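Local coordinates for molybdopterin synthase catalytic subunit (Helicobacter pylori, PDB 3RPF), which probably converts precursor Z into molybdopterin, building its dithiolene group with two sulfur atoms delivered by the small sulfur-carrier subunit MoaD, at residues A[22-25]-A[26-30]. Numbering follows the deposited sequence.
Sequences QEEA and CAKNF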
loop_
_atom_site.group_PDB
_atom_site.type_symbol
_atom_site.label_atom_id
_atom_site.label_comp_id
_atom_site.label_asym_id
_atom_site.label_seq_id
_atom_site.Cartn_x
_atom_site.Cartn_y
_atom_site.Cartn_z
ATOM N N GLN A 22 5.935 11.261 -5.936
ATOM C CA GLN A 22 5.552 10.819 -7.273
ATOM C C GLN A 22 6.507 11.349 -8.314
ATOM O O GLN A 22 6.905 10.623 -9.217
ATOM C CB GLN A 22 4.136 11.280 -7.619
ATOM C CG GLN A 22 3.077 10.240 -7.372
ATOM C CD GLN A 22 1.691 10.817 -7.508
ATOM O OE1 GLN A 22 1.175 11.447 -6.580
ATOM N NE2 GLN A 22 1.082 10.625 -8.674
ATOM N N GLU A 23 6.858 12.625 -8.196
ATOM C CA GLU A 23 7.821 13.228 -9.105
ATOM C C GLU A 23 9.122 12.438 -9.079
ATOM O O GLU A 23 9.735 12.205 -10.118
ATOM C CB GLU A 23 8.056 14.694 -8.749
ATOM C CG GLU A 23 6.830 15.572 -8.984
ATOM C CD GLU A 23 7.066 17.026 -8.621
ATOM O OE1 GLU A 23 8.036 17.309 -7.880
ATOM O OE2 GLU A 23 6.278 17.886 -9.077
ATOM N N GLU A 24 9.536 12.010 -7.892
ATOM C CA GLU A 24 10.719 11.169 -7.781
ATOM C C GLU A 24 10.486 9.848 -8.512
ATOM O O GLU A 24 11.354 9.372 -9.237
ATOM C CB GLU A 24 11.083 10.917 -6.313
ATOM C CG GLU A 24 12.400 10.158 -6.124
ATOM C CD GLU A 24 12.744 9.942 -4.655
ATOM O OE1 GLU A 24 12.248 10.715 -3.807
ATOM O OE2 GLU A 24 13.512 9.001 -4.344
ATOM N N ALA A 25 9.299 9.272 -8.338
ATOM C CA ALA A 25 8.975 7.997 -8.961
ATOM C C ALA A 25 9.145 8.110 -10.470
ATOM O O ALA A 25 9.733 7.237 -11.113
ATOM C CB ALA A 25 7.541 7.578 -8.611
ATOM N N CYS A 26 8.642 9.203 -11.033
ATOM C CA CYS A 26 8.744 9.421 -12.469
ATOM C C CYS A 26 10.194 9.682 -12.908
ATOM O O CYS A 26 10.659 9.125 -13.906
ATOM C CB CYS A 26 7.813 10.562 -12.899
ATOM S SG CYS A 26 6.023 10.202 -12.686
ATOM N N ALA A 27 10.913 10.514 -12.160
ATOM C CA ALA A 27 12.297 10.827 -12.497
ATOM C C ALA A 27 13.193 9.599 -12.427
ATOM O O ALA A 27 14.216 9.536 -13.105
ATOM C CB ALA A 27 12.839 11.927 -11.594
ATOM N N LYS A 28 12.819 8.620 -11.613
ATOM C CA LYS A 28 13.619 7.398 -11.522
ATOM C C LYS A 28 13.066 6.282 -12.411
ATOM O O LYS A 28 13.507 5.127 -12.324
ATOM C CB LYS A 28 13.716 6.939 -10.074
ATOM C CG LYS A 28 14.735 7.762 -9.262
ATOM C CD LYS A 28 14.716 7.446 -7.772
ATOM C CE LYS A 28 15.829 8.233 -7.066
ATOM N NZ LYS A 28 15.795 8.109 -5.580
ATOM N N ASN A 29 12.095 6.624 -13.252
ATOM C CA ASN A 29 11.502 5.653 -14.176
ATOM C C ASN A 29 10.919 4.446 -13.433
ATOM O O ASN A 29 11.034 3.308 -13.900
ATOM C CB ASN A 29 12.552 5.203 -15.193
ATOM C CG ASN A 29 11.948 4.459 -16.375
ATOM O OD1 ASN A 29 10.853 4.785 -16.846
ATOM N ND2 ASN A 29 12.665 3.451 -16.860
ATOM N N PHE A 30 10.283 4.695 -12.283
ATOM C CA PHE A 30 9.631 3.639 -11.513
ATOM C C PHE A 30 8.254 3.275 -12.050
ATOM O O PHE A 30 7.572 4.111 -12.637
ATOM C CB PHE A 30 9.487 4.061 -10.034
ATOM C CG PHE A 30 10.792 4.063 -9.277
ATOM C CD1 PHE A 30 11.896 3.385 -9.773
ATOM C CD2 PHE A 30 10.900 4.720 -8.057
ATOM C CE1 PHE A 30 13.099 3.377 -9.076
ATOM C CE2 PHE A 30 12.098 4.720 -7.351
ATOM C CZ PHE A 30 13.200 4.044 -7.858
#
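Glu-24, in the last turn of helix 14-27, lies alongside Lys-28, the first residue past the helix, with its CG 3.9 Å from the CD of Lys-28 before the charged ends join. This is an i to i+4 salt bridge beside the Schellman motif that ends the helix. Both chains are extended beyond CG, and because Glu-24 has CG anti to its own nitrogen (chi1 -174°), its carboxylate swings forward to the lysine. Lys-28 NZ sits 2.7 Å from Glu-24 OE2, meeting it on the anti side and 30° out of the carboxylate plane. The other oxygen, OE1, is bridged to Lys-77 on strand 74-82, so two ammonium groups share the carboxylate and probably stabilise its negative charge.

In the backbone, Lys-28 N donates to Glu-24 O and makes a weak second hydrogen bond to Ala-25 O. The principal partner of that carbonyl is Phe-30 N, at 2.9 Å with a nearly straight N-H (164°); this is the 6-to-1 bond of the Schellman motif. Its companion, Asn-29 N to Cys-26 O at 3.0 Å, is made possible by the left-handed, positive-phi backbone of Asn-29. The reversal brings Phe-30 back alongside Ala-25, and the two pack against Met-97 of strand 90-98. Asn-29 OD1 accepts a hydrogen bond from the backbone N of Lys-42 of the second MoaE subunit. The motif thus turns the chain from helix 14-27 into strand 32-39 at the interface with the second MoaE subunit. Over the centre of the Phe-30 ring, 3.6 Å above its plane, sits the CB of Lys-28.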